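Local coordinates for ornithine carbamoyltransferase (Giardia intestinalis, PDB 3GRF), which probably catalyses the interconversion of ornithine and carbamoyl phosphate with citrulline and phosphate, a step of the arginine degradation pathway, at residues C104-A109 with R115-H120; S14-K19 with L318-H323; D141-K146 with R310-M315. One frame throughout, in Å; residues are numbered along the deposited sequence.

How the contacts relate
From the N terminus, the chain first lays down S14-K19, which leads into helix 18-33 and waits some 300 residues for its partner L318-H323; contact 2 therefore closes the longest loop. Nested within it, contact 1 closes a short loop between strand 103-107 and helix 111-120. Contact 3 also lies inside, in series with contact 1, and brings helix 135-151 against helix 303-322. Contacts 2 and 3 use consecutive parts of that last helix, with centres about 14 Å apart. Contact 1 lies within the carbamoyl-phosphate domain, whereas the other two join helix 303-322 to S14-K19 and to helix 135-151. T105 CG2 meets L318 CD2 at 4.2 Å, joining contacts 1 and 2.

Contact 1 of 3, residues C104-A109 with R115-H120; sequences CTARLA and REMAQH
M117 leaves its helix with CG anti to the backbone N (chi1 -176°) and continues extended through chi2, so that the sulfur is carried straight out to strand 103-107; a bend at chi3 (-78°) then turns the terminal methyl along the strand toward L108. C104 answers from the strand with SG likewise anti to its own backbone N (chi1 169°), which brings the two sulfurs to 3.9 Å, SG to SD. One long, flexible side chain thus serves three short or branched ones. The methyl of A106 lies beside the thioether, its CB 4.0 Å from M117 SD and a little farther from CE. Beyond it, L108 offers a single branch, CD1, which meets M117 CE at 3.7 Å, the two side chains crossing at about a right angle. No hydrogen bond spans the interface; the contact is apolar and buried, and within R115-H120 only M117 takes part. T105, between the two inward residues, directs its CB to the other side of the sheet. F97 of helix 90-97 packs on the side chains of both C104 and M117. Backbone bonds tie C104 and A106 to I126, and T105 to L48 and F50, so the strand that receives the methionine is an inner one. The alternation of inward C104 and A106 with outward T105, covered by a helix that follows directly in sequence, belongs to the beta-alpha-beta crossover of strand 103-107, helix 111-120 and strand 125-127 in the parallel sheet of the carbamoyl-phosphate domain.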
loop_
_atom_site.group_PDB
_atom_site.type_symbol
_atom_site.label_atom_id
_atom_site.label_comp_id
_atom_site.label_asym_id
_atom_site.label_seq_id
_atom_site.Cartn_x
_atom_site.Cartn_y
_atom_site.Cartn_z
ATOM N N CYS A 104 11.592 -8.216 -6.915
ATOM C CA CYS A 104 10.405 -7.822 -7.697
ATOM C C CYS A 104 9.580 -9.060 -8.038
ATOM O O CYS A 104 10.117 -10.080 -8.426
ATOM C CB CYS A 104 10.835 -7.105 -8.988
ATOM S SG CYS A 104 9.521 -6.808 -10.246
ATOM N N THR A 105 8.265 -8.969 -7.901
ATOM C CA THR A 105 7.386 -10.007 -8.424
ATOM C C THR A 105 6.473 -9.243 -9.368
ATOM O O THR A 105 6.265 -8.048 -9.176
ATOM C CB THR A 105 6.476 -10.619 -7.321
ATOM O OG1 THR A 105 5.782 -9.553 -6.700
ATOM C CG2 THR A 105 7.261 -11.390 -6.246
ATOM N N ALA A 106 5.941 -9.909 -10.386
ATOM C CA ALA A 106 5.045 -9.240 -11.327
ATOM C C ALA A 106 4.062 -10.254 -11.836
ATOM O O ALA A 106 4.406 -11.413 -12.078
ATOM C CB ALA A 106 5.818 -8.636 -12.494
ATOM N N ARG A 107 2.825 -9.817 -11.959
ATOM C CA ARG A 107 1.726 -10.617 -12.452
ATOM C C ARG A 107 1.309 -9.958 -13.736
ATOM O O ARG A 107 0.495 -9.033 -13.697
ATOM C CB ARG A 107 0.592 -10.674 -11.431
ATOM C CG ARG A 107 -0.308 -11.907 -11.534
ATOM C CD ARG A 107 -1.288 -11.764 -12.695
ATOM N NE ARG A 107 -2.445 -12.672 -12.604
ATOM C CZ ARG A 107 -3.081 -12.995 -11.471
ATOM N NH1 ARG A 107 -2.683 -12.493 -10.307
ATOM N NH2 ARG A 107 -4.108 -13.837 -11.516
ATOM N N LEU A 108 1.840 -10.400 -14.876
ATOM C CA LEU A 108 1.579 -9.731 -16.152
ATOM C C LEU A 108 0.918 -10.715 -17.121
ATOM O O LEU A 108 1.084 -11.937 -16.994
ATOM C CB LEU A 108 2.886 -9.123 -16.718
ATOM C CG LEU A 108 3.729 -8.256 -15.755
ATOM C CD1 LEU A 108 5.199 -8.122 -16.160
ATOM C CD2 LEU A 108 3.105 -6.880 -15.504
ATOM N N ALA A 109 0.147 -10.181 -18.069
ATOM C CA ALA A 109 -0.598 -11.003 -19.029
ATOM C C ALA A 109 0.251 -12.146 -19.630
ATOM O O ALA A 109 -0.009 -13.328 -19.338
ATOM C CB ALA A 109 -1.212 -10.137 -20.118
ATOM N N ARG A 115 9.330 -11.737 -19.359
ATOM C CA ARG A 115 10.687 -11.988 -19.856
ATOM C C ARG A 115 11.444 -10.731 -20.218
ATOM O O ARG A 115 12.646 -10.653 -19.980
ATOM C CB ARG A 115 10.651 -12.846 -21.115
ATOM C CG ARG A 115 10.802 -14.328 -20.853
ATOM C CD ARG A 115 9.993 -15.085 -21.891
ATOM N NE ARG A 115 9.873 -16.515 -21.606
ATOM C CZ ARG A 115 9.319 -17.398 -22.435
ATOM N NH1 ARG A 115 8.832 -17.001 -23.606
ATOM N NH2 ARG A 115 9.249 -18.684 -22.093
ATOM N N GLU A 116 10.739 -9.785 -20.844
ATOM C CA GLU A 116 11.256 -8.466 -21.182
ATOM C C GLU A 116 11.720 -7.740 -19.911
ATOM O O GLU A 116 12.885 -7.313 -19.804
ATOM C CB GLU A 116 10.154 -7.736 -21.995
ATOM C CG GLU A 116 10.216 -6.209 -22.265
ATOM C CD GLU A 116 11.499 -5.706 -22.899
ATOM O OE1 GLU A 116 11.417 -4.765 -23.712
ATOM O OE2 GLU A 116 12.589 -6.207 -22.557
ATOM N N MET A 117 10.836 -7.673 -18.913
ATOM C CA MET A 117 11.156 -7.019 -17.642
ATOM C C MET A 117 12.352 -7.666 -16.975
ATOM O O MET A 117 13.329 -6.993 -16.643
ATOM C CB MET A 117 9.970 -7.079 -16.688
ATOM C CG MET A 117 10.221 -6.319 -15.397
ATOM S SD MET A 117 8.969 -6.702 -14.140
ATOM C CE MET A 117 7.649 -5.671 -14.772
ATOM N N ALA A 118 12.264 -8.977 -16.769
ATOM C CA ALA A 118 13.377 -9.739 -16.228
ATOM C C ALA A 118 14.682 -9.519 -17.034
ATOM O O ALA A 118 15.754 -9.392 -16.450
ATOM C CB ALA A 118 13.011 -11.235 -16.150
ATOM N N GLN A 119 14.596 -9.472 -18.364
ATOM C CA GLN A 119 15.792 -9.300 -19.220
ATOM C C GLN A 119 16.677 -8.176 -18.693
ATOM O O GLN A 119 17.891 -8.359 -18.494
ATOM C CB GLN A 119 15.365 -8.978 -20.655
ATOM C CG GLN A 119 16.246 -9.494 -21.783
ATOM C CD GLN A 119 15.400 -9.848 -23.013
ATOM O OE1 GLN A 119 14.813 -10.943 -23.097
ATOM N NE2 GLN A 119 15.308 -8.906 -23.960
ATOM N N HIS A 120 16.057 -7.025 -18.422
ATOM C CA HIS A 120 16.826 -5.801 -18.098
ATOM C C HIS A 120 16.975 -5.554 -16.611
ATOM O O HIS A 120 17.707 -4.670 -16.211
ATOM C CB HIS A 120 16.168 -4.574 -18.706
ATOM C CG HIS A 120 15.898 -4.709 -20.162
ATOM N ND1 HIS A 120 16.871 -4.528 -21.116
ATOM C CD2 HIS A 120 14.764 -5.015 -20.828
ATOM C CE1 HIS A 120 16.343 -4.710 -22.312
ATOM N NE2 HIS A 120 15.065 -5.007 -22.168
#

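Contact 2 of 3, residues S14-K19 with L318-H323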
loop_
_atom_site.group_PDB
_atom_site.type_symbol
_atom_site.label_atom_id
_atom_site.label_comp_id
_atom_site.label_asym_id
_atom_site.label_seq_id
_atom_site.Cartn_x
_atom_site.Cartn_y
_atom_site.Cartn_z
ATOM N N SER A 14 11.169 -24.661 -12.853
ATOM C CA SER A 14 12.342 -25.302 -13.431
ATOM C C SER A 14 13.518 -24.301 -13.581
ATOM O O SER A 14 14.517 -24.619 -14.232
ATOM C CB SER A 14 11.980 -25.945 -14.764
ATOM O OG SER A 14 11.710 -24.954 -15.744
ATOM N N ALA A 15 13.348 -23.102 -13.020
ATOM C CA ALA A 15 14.434 -22.145 -12.843
ATOM C C ALA A 15 15.277 -22.702 -11.681
ATOM O O ALA A 15 16.416 -22.297 -11.489
ATOM C CB ALA A 15 13.859 -20.715 -12.466
ATOM N N LEU A 16 14.685 -23.619 -10.913
ATOM C CA LEU A 16 15.347 -24.257 -9.770
ATOM C C LEU A 16 15.807 -25.676 -10.110
ATOM O O LEU A 16 15.126 -26.414 -10.842
ATOM C CB LEU A 16 14.379 -24.345 -8.588
ATOM C CG LEU A 16 13.735 -23.091 -7.992
ATOM C CD1 LEU A 16 12.731 -23.467 -6.918
ATOM C CD2 LEU A 16 14.803 -22.214 -7.378
ATOM N N CYS A 17 16.932 -26.092 -9.541
ATOM C CA CYS A 17 17.340 -27.476 -9.665
ATOM C C CYS A 17 16.545 -28.146 -8.609
ATOM O O CYS A 17 15.934 -27.451 -7.792
ATOM C CB CYS A 17 18.836 -27.621 -9.408
ATOM S SG CYS A 17 19.208 -27.535 -7.689
ATOM N N PRO A 18 16.515 -29.493 -8.626
ATOM C CA PRO A 18 15.690 -30.294 -7.752
ATOM C C PRO A 18 15.985 -30.068 -6.268
ATOM O O PRO A 18 15.071 -30.103 -5.451
ATOM C CB PRO A 18 16.087 -31.735 -8.132
ATOM C CG PRO A 18 16.604 -31.665 -9.470
ATOM C CD PRO A 18 17.276 -30.333 -9.571
ATOM N N LYS A 19 17.255 -29.857 -5.910
ATOM C CA LYS A 19 17.600 -29.656 -4.516
ATOM C C LYS A 19 17.188 -28.265 -4.030
ATOM O O LYS A 19 16.877 -28.085 -2.859
ATOM C CB LYS A 19 19.096 -29.834 -4.312
ATOM C CG LYS A 19 19.556 -29.689 -2.881
ATOM C CD LYS A 19 20.362 -30.925 -2.435
ATOM C CE LYS A 19 20.397 -31.083 -0.867
ATOM N NZ LYS A 19 21.452 -32.094 -0.458
ATOM N N LEU A 318 11.024 -15.525 -1.511
ATOM C CA LEU A 318 11.551 -14.159 -1.357
ATOM C C LEU A 318 12.857 -14.214 -0.577
ATOM O O LEU A 318 13.831 -13.686 -0.991
ATOM C CB LEU A 318 10.518 -13.255 -0.661
ATOM C CG LEU A 318 9.242 -13.030 -1.536
ATOM C CD1 LEU A 318 8.065 -12.405 -0.797
ATOM C CD2 LEU A 318 9.573 -12.188 -2.778
ATOM N N ASP A 319 12.870 -14.895 0.545
ATOM C CA ASP A 319 14.077 -14.997 1.348
ATOM C C ASP A 319 15.250 -15.499 0.544
ATOM O O ASP A 319 16.318 -14.892 0.525
ATOM C CB ASP A 319 13.846 -15.936 2.532
ATOM C CG ASP A 319 15.052 -16.004 3.435
ATOM O OD1 ASP A 319 15.289 -14.992 4.121
ATOM O OD2 ASP A 319 15.772 -17.036 3.422
ATOM N N PHE A 320 15.038 -16.620 -0.125
ATOM C CA PHE A 320 16.038 -17.232 -0.960
ATOM C C PHE A 320 16.526 -16.313 -2.061
ATOM O O PHE A 320 17.706 -16.246 -2.302
ATOM C CB PHE A 320 15.436 -18.490 -1.570
ATOM C CG PHE A 320 16.413 -19.357 -2.299
ATOM C CD1 PHE A 320 17.424 -20.009 -1.614
ATOM C CD2 PHE A 320 16.269 -19.582 -3.655
ATOM C CE1 PHE A 320 18.281 -20.852 -2.281
ATOM C CE2 PHE A 320 17.125 -20.420 -4.323
ATOM C CZ PHE A 320 18.130 -21.056 -3.629
ATOM N N PHE A 321 15.636 -15.632 -2.784
ATOM C CA PHE A 321 16.140 -14.792 -3.893
ATOM C C PHE A 321 16.778 -13.512 -3.400
ATOM O O PHE A 321 17.658 -12.958 -4.058
ATOM C CB PHE A 321 15.067 -14.549 -4.982
ATOM C CG PHE A 321 14.942 -15.717 -5.949
ATOM C CD1 PHE A 321 15.658 -15.735 -7.134
ATOM C CD2 PHE A 321 14.195 -16.834 -5.615
ATOM C CE1 PHE A 321 15.569 -16.815 -8.005
ATOM C CE2 PHE A 321 14.126 -17.934 -6.474
ATOM C CZ PHE A 321 14.825 -17.930 -7.666
ATOM N N LEU A 322 16.352 -13.078 -2.214
ATOM C CA LEU A 322 16.912 -11.930 -1.519
ATOM C C LEU A 322 18.419 -12.191 -1.189
ATOM O O LEU A 322 19.231 -11.259 -1.222
ATOM C CB LEU A 322 16.143 -11.664 -0.216
ATOM C CG LEU A 322 15.431 -10.293 -0.062
ATOM C CD1 LEU A 322 15.289 -9.600 -1.417
ATOM C CD2 LEU A 322 14.073 -10.485 0.599
ATOM N N HIS A 323 18.765 -13.442 -0.864
ATOM C CA HIS A 323 20.136 -13.938 -0.599
ATOM C C HIS A 323 20.548 -14.791 -1.850
ATOM O O HIS A 323 20.961 -14.225 -2.864
ATOM C CB HIS A 323 20.185 -14.599 0.804
ATOM C CG HIS A 323 19.493 -13.770 1.997
ATOM N ND1 HIS A 323 18.134 -13.506 2.040
ATOM C CD2 HIS A 323 20.027 -13.197 3.118
ATOM C CE1 HIS A 323 17.864 -12.795 3.125
ATOM N NE2 HIS A 323 18.986 -12.601 3.801
#
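L16 points one branch, CD2, at two successive phenylalanines of the C-terminal helix, meeting F320 CE2 at 4.2 Å and F321 CZ at 4.3 Å. The methyl approaches both rings obliquely. The rings themselves stand nearly perpendicular, with F321 CE2 lying in the plane of the F320 ring at its edge. Their first torsions differ: F320 has CG anti to the backbone N (chi1 -171°), whereas F321 holds it beside that N (chi1 -81°), and the two side chains consequently converge on the same leucine although they leave the helix in different directions. L24 touches L16 and F320 and extends the apolar patch along helix 18-33. In the transcarbamylase fold the last helix returns from the ornithine-binding domain to pack on the carbamoyl-phosphate domain, and here its end packs on the residues just ahead of helix 18-33, and through F320 on that helix itself. C17 is the N-cap of helix 18-33: its side chain caps a backbone N just beyond K19, and E20 OE1 accepts from C17 N, an arrangement consistent with a capping box. Just past the end of helix 303-322, H323 turns its ND1 back to donate to D319 O over 2.7 Å at an N-H...O angle of 158°. H323 N reaches the same carbonyl oxygen from the other face of its plane, at 3.2 Å. The carboxylate of D319 is divided between R27 and R41, one oxygen in a salt bridge to each.

Contact 3 of 3, residues D141-K146 with R310-M315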
loop_
_atom_site.group_PDB
_atom_site.type_symbol
_atom_site.label_atom_id
_atom_site.label_comp_id
_atom_site.label_asym_id
_atom_site.label_seq_id
_atom_site.Cartn_x
_atom_site.Cartn_y
_atom_site.Cartn_z
ATOM N N ASP A 141 2.070 -25.657 -3.335
ATOM C CA ASP A 141 1.463 -26.980 -3.517
ATOM C C ASP A 141 2.345 -28.162 -3.125
ATOM O O ASP A 141 1.933 -29.028 -2.365
ATOM C CB ASP A 141 1.039 -27.089 -4.963
ATOM C CG ASP A 141 -0.035 -26.075 -5.319
ATOM O OD1 ASP A 141 -0.257 -25.786 -6.523
ATOM O OD2 ASP A 141 -0.660 -25.573 -4.373
ATOM N N PHE A 142 3.588 -28.183 -3.583
ATOM C CA PHE A 142 4.451 -29.289 -3.170
ATOM C C PHE A 142 4.780 -29.259 -1.683
ATOM O O PHE A 142 4.846 -30.298 -1.033
ATOM C CB PHE A 142 5.681 -29.372 -4.062
ATOM C CG PHE A 142 5.337 -29.660 -5.474
ATOM C CD1 PHE A 142 5.410 -28.652 -6.443
ATOM C CD2 PHE A 142 4.865 -30.924 -5.843
ATOM C CE1 PHE A 142 5.083 -28.913 -7.739
ATOM C CE2 PHE A 142 4.537 -31.199 -7.188
ATOM C CZ PHE A 142 4.643 -30.176 -8.114
ATOM N N MET A 143 4.927 -28.066 -1.134
ATOM C CA MET A 143 4.964 -27.907 0.317
ATOM C C MET A 143 3.728 -28.488 1.037
ATOM O O MET A 143 3.856 -29.161 2.067
ATOM C CB MET A 143 5.153 -26.456 0.663
ATOM C CG MET A 143 5.107 -26.166 2.192
ATOM S SD MET A 143 4.368 -24.501 2.565
ATOM C CE MET A 143 4.326 -24.638 4.344
ATOM N N THR A 144 2.542 -28.229 0.501
ATOM C CA THR A 144 1.288 -28.741 1.048
ATOM C C THR A 144 1.250 -30.260 0.946
ATOM O O THR A 144 0.831 -30.940 1.891
ATOM C CB THR A 144 0.052 -28.122 0.289
ATOM O OG1 THR A 144 0.072 -26.691 0.419
ATOM C CG2 THR A 144 -1.277 -28.710 0.812
ATOM N N ILE A 145 1.682 -30.795 -0.202
ATOM C CA ILE A 145 1.747 -32.242 -0.376
ATOM C C ILE A 145 2.721 -32.833 0.687
ATOM O O ILE A 145 2.347 -33.757 1.403
ATOM C CB ILE A 145 2.145 -32.633 -1.833
ATOM C CG1 ILE A 145 0.973 -32.361 -2.789
ATOM C CG2 ILE A 145 2.588 -34.118 -1.973
ATOM C CD1 ILE A 145 1.398 -32.225 -4.298
ATOM N N LYS A 146 3.925 -32.285 0.839
ATOM C CA LYS A 146 4.850 -32.850 1.853
ATOM C C LYS A 146 4.326 -32.775 3.270
ATOM O O LYS A 146 4.525 -33.697 4.073
ATOM C CB LYS A 146 6.243 -32.184 1.824
ATOM C CG LYS A 146 7.101 -32.607 3.080
ATOM C CD LYS A 146 8.580 -32.332 2.825
ATOM C CE LYS A 146 9.443 -32.950 3.906
ATOM N NZ LYS A 146 10.824 -32.458 3.625
ATOM N N ARG A 310 0.369 -20.401 0.530
ATOM C CA ARG A 310 0.916 -19.365 -0.336
ATOM C C ARG A 310 1.799 -18.441 0.463
ATOM O O ARG A 310 2.854 -18.013 -0.026
ATOM C CB ARG A 310 -0.179 -18.548 -1.059
ATOM C CG ARG A 310 -0.918 -19.308 -2.190
ATOM C CD ARG A 310 0.072 -19.792 -3.283
ATOM N NE ARG A 310 0.621 -18.617 -3.975
ATOM C CZ ARG A 310 -0.020 -17.888 -4.902
ATOM N NH1 ARG A 310 -1.220 -18.244 -5.352
ATOM N NH2 ARG A 310 0.553 -16.801 -5.401
ATOM N N LEU A 311 1.402 -18.188 1.707
ATOM C CA LEU A 311 2.122 -17.272 2.596
ATOM C C LEU A 311 3.523 -17.802 2.871
ATOM O O LEU A 311 4.514 -17.150 2.595
ATOM C CB LEU A 311 1.333 -17.002 3.914
ATOM C CG LEU A 311 2.154 -16.322 5.061
ATOM C CD1 LEU A 311 2.740 -14.948 4.659
ATOM C CD2 LEU A 311 1.467 -16.258 6.382
ATOM N N HIS A 312 3.591 -18.974 3.480
ATOM C CA HIS A 312 4.876 -19.519 3.892
ATOM C C HIS A 312 5.784 -19.882 2.708
ATOM O O HIS A 312 6.988 -19.738 2.762
ATOM C CB HIS A 312 4.598 -20.755 4.751
ATOM C CG HIS A 312 3.524 -20.537 5.771
ATOM N ND1 HIS A 312 3.657 -19.639 6.807
ATOM C CD2 HIS A 312 2.280 -21.056 5.875
ATOM C CE1 HIS A 312 2.554 -19.648 7.529
ATOM N NE2 HIS A 312 1.706 -20.507 6.987
ATOM N N SER A 313 5.213 -20.387 1.625
ATOM C CA SER A 313 6.026 -20.636 0.410
ATOM C C SER A 313 6.517 -19.335 -0.254
ATOM O O SER A 313 7.534 -19.313 -0.946
ATOM C CB SER A 313 5.214 -21.471 -0.544
ATOM O OG SER A 313 3.977 -20.813 -0.766
ATOM N N ALA A 314 5.811 -18.247 -0.007
ATOM C CA ALA A 314 6.232 -16.952 -0.530
ATOM C C ALA A 314 7.393 -16.460 0.277
ATOM O O ALA A 314 8.333 -15.925 -0.301
ATOM C CB ALA A 314 5.078 -15.920 -0.511
ATOM N N MET A 315 7.343 -16.629 1.610
ATOM C CA MET A 315 8.406 -16.121 2.474
ATOM C C MET A 315 9.707 -16.833 2.114
ATOM O O MET A 315 10.790 -16.246 2.207
ATOM C CB MET A 315 8.115 -16.385 3.962
ATOM C CG MET A 315 6.816 -15.810 4.535
ATOM S SD MET A 315 6.439 -16.327 6.234
ATOM C CE MET A 315 6.848 -18.063 6.224
#
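M143 reaches from helix 135-151 to H312 and S313 of helix 303-322. These are the two helices that link the carbamoyl-phosphate and ornithine-binding domains in the transcarbamylase fold, and their CA atoms come within 7.3 Å at M143 and S313. The closest fit is made by the methionine tip. With CG anti to the backbone N (chi1 176°) and a bend at chi2 (-147°), the chain passes over to the second helix and sets CE 3.9 Å from H312 CB, the two side chains crossing obliquely. The histidine ring lies beyond this point: L311 CG lies over one face, toward the rim, and M315 CE sits at its edge in plane. Packing is slacker beside the sulfur, where SD stays 4.3 Å from S313 N and 4.4 Å from S313 CB. A28 of helix 18-33 also touches M143, so the M143 side chain meets two other helices, 303-322 and 18-33. Toward the far end of segment D141-K146 the helices diverge, and the partly exposed K146 turns to helix 18-33, where NZ forms a salt bridge with D26. R310 and L311 pack on M100 of a second subunit, which places this part of the helix at a subunit interface of the trimer. N309 serves both helices: T144 OG1 bonds its side-chain ND2, and S313 OG bonds its backbone O.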